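Proline iminopeptidase-related protein (Thermus thermophilus, PDB 2YYS) is of unknown function but belongs to the peptidase S33 family of alpha/beta hydrolases and may act as a peptidase. Local coordinates at residues E140-A145 with K155-R160. Numbering follows the deposited sequence.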
loop_
_atom_site.group_PDB
_atom_site.type_symbol
_atom_site.label_atom_id
_atom_site.label_comp_id
_atom_site.label_asym_id
_atom_site.label_seq_id
_atom_site.Cartn_x
_atom_site.Cartn_y
_atom_site.Cartn_z
ATOM N N GLU A 140 8.410 19.419 7.990
ATOM C CA GLU A 140 9.848 19.548 7.745
ATOM C C GLU A 140 10.148 19.897 6.289
ATOM O O GLU A 140 10.990 20.738 6.018
ATOM C CB GLU A 140 10.533 18.236 8.129
ATOM C CG GLU A 140 12.007 18.108 7.796
ATOM C CD GLU A 140 12.544 16.772 8.237
ATOM O OE1 GLU A 140 12.435 15.807 7.440
ATOM O OE2 GLU A 140 13.043 16.679 9.388
ATOM N N ALA A 141 9.443 19.267 5.358
ATOM C CA ALA A 141 9.640 19.526 3.940
ATOM C C ALA A 141 9.218 20.932 3.557
ATOM O O ALA A 141 9.719 21.476 2.586
ATOM C CB ALA A 141 8.885 18.503 3.093
ATOM N N ALA A 142 8.288 21.504 4.321
ATOM C CA ALA A 142 7.798 22.861 4.091
ATOM C C ALA A 142 8.630 23.929 4.827
ATOM O O ALA A 142 8.266 25.096 4.816
ATOM C CB ALA A 142 6.341 22.955 4.520
ATOM N N GLY A 143 9.717 23.523 5.485
ATOM C CA GLY A 143 10.603 24.444 6.186
ATOM C C GLY A 143 10.243 24.756 7.635
ATOM O O GLY A 143 10.749 25.720 8.199
ATOM N N LEU A 144 9.398 23.925 8.244
ATOM C CA LEU A 144 8.902 24.147 9.600
ATOM C C LEU A 144 9.499 23.163 10.583
ATOM O O LEU A 144 9.823 22.031 10.228
ATOM C CB LEU A 144 7.381 23.983 9.648
ATOM C CG LEU A 144 6.575 24.868 8.709
ATOM C CD1 LEU A 144 5.127 24.430 8.694
ATOM C CD2 LEU A 144 6.701 26.330 9.156
ATOM N N ALA A 145 9.627 23.616 11.825
ATOM C CA ALA A 145 9.925 22.758 12.954
ATOM C C ALA A 145 8.639 22.031 13.304
ATOM O O ALA A 145 7.621 22.684 13.544
ATOM C CB ALA A 145 10.395 23.586 14.138
ATOM N N LYS A 155 -1.735 20.814 8.866
ATOM C CA LYS A 155 -2.406 22.079 8.585
ATOM C C LYS A 155 -1.395 23.194 8.308
ATOM O O LYS A 155 -1.557 23.954 7.369
ATOM C CB LYS A 155 -3.338 22.460 9.753
ATOM C CG LYS A 155 -3.956 23.871 9.659
ATOM C CD LYS A 155 -5.121 24.083 10.652
ATOM C CE LYS A 155 -4.639 24.224 12.106
ATOM N NZ LYS A 155 -3.768 25.418 12.345
ATOM N N GLU A 156 -0.348 23.276 9.120
ATOM C CA GLU A 156 0.671 24.313 8.960
ATOM C C GLU A 156 1.532 24.126 7.696
ATOM O O GLU A 156 1.945 25.102 7.072
ATOM C CB GLU A 156 1.556 24.388 10.213
ATOM C CG GLU A 156 0.816 24.873 11.461
ATOM C CD GLU A 156 0.222 26.263 11.294
ATOM O OE1 GLU A 156 0.984 27.187 10.946
ATOM O OE2 GLU A 156 -1.002 26.424 11.502
ATOM N N ALA A 157 1.802 22.874 7.339
ATOM C CA ALA A 157 2.501 22.550 6.104
ATOM C C ALA A 157 1.684 22.993 4.891
ATOM O O ALA A 157 2.236 23.567 3.954
ATOM C CB ALA A 157 2.779 21.068 6.022
ATOM N N LEU A 158 0.369 22.742 4.938
ATOM C CA LEU A 158 -0.530 23.004 3.816
ATOM C C LEU A 158 -0.877 24.482 3.670
ATOM O O LEU A 158 -1.385 24.892 2.634
ATOM C CB LEU A 158 -1.800 22.150 3.921
ATOM C CG LEU A 158 -1.623 20.617 3.857
ATOM C CD1 LEU A 158 -2.952 19.899 3.560
ATOM C CD2 LEU A 158 -0.554 20.177 2.854
ATOM N N LYS A 159 -0.586 25.280 4.694
ATOM C CA LYS A 159 -0.669 26.733 4.574
ATOM C C LYS A 159 0.469 27.257 3.699
ATOM O O LYS A 159 0.302 28.247 2.990
ATOM C CB LYS A 159 -0.594 27.402 5.952
ATOM C CG LYS A 159 -1.906 27.400 6.741
ATOM C CD LYS A 159 -1.799 28.315 7.976
ATOM C CE LYS A 159 -2.894 28.034 9.006
ATOM N NZ LYS A 159 -2.512 28.558 10.355
ATOM N N ARG A 160 1.627 26.601 3.766
ATOM C CA ARG A 160 2.817 27.048 3.037
ATOM C C ARG A 160 2.852 26.541 1.599
ATOM O O ARG A 160 3.225 27.276 0.689
ATOM C CB ARG A 160 4.087 26.629 3.788
ATOM C CG ARG A 160 4.269 27.377 5.105
ATOM C CD ARG A 160 5.667 27.290 5.706
ATOM N NE ARG A 160 6.433 28.529 5.551
ATOM C CZ ARG A 160 7.716 28.693 5.895
ATOM N NH1 ARG A 160 8.419 27.703 6.434
ATOM N NH2 ARG A 160 8.305 29.867 5.688
#
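Glu156 and Leu144 meet where a Schellman motif, closing helix 131-141, lies against helix 150-160 in the helical region that the alpha/beta hydrolase chain inserts between strands 119-125 and 221-226. The CB of Glu156 lies 3.9 Å from CD1 of Leu144, and the same methyl rests 3.6 Å from the Glu156 backbone O. Bent at chi2 (-60°), the glutamate chain carries its carboxylate to two lysines of its own helix, forming salt bridges: Glu156 OE2 accepts from Lys155 NZ, nearly in line with its C-O bond, and from Lys159 NZ at 2.9 Å on the syn side. A glutamate suits this place because its aliphatic base can pack while its acid end balances neighbouring positive charge. Next comes Ala157, whose small side chain lets the helix approach closely; Ala157 CB is 4.3 Å from CB of Ala142, and both methyls also touch Leu166 of helix 163-171, which covers this buried spot. Arg160 completes the contact by reaching over the turn. With CG beside the backbone N (chi1 -69°) and chi2 extended, Arg160 CD packs 3.7 Å from Leu144 CD2, and the bend at chi3 swings the guanidinium toward the Schellman turn. The branched end of Leu144 thus bridges Glu156 and Arg160; without it, as with an alanine here, a gap would probably open between turn and helix, leaving the CD methylene of Arg160 without its apolar neighbour. Gly143, held by its N bonded back to Glu140 O, has a positive phi (88°) at which a CB would jam against the preceding carbonyl O; it would also crowd the guanidinium. That group turns its edge to Gly143 O, near its plane, while Arg160 NH1 stands 3.1 Å from Ala142 O and 3.5 Å from Leu144 CD2, both approached obliquely.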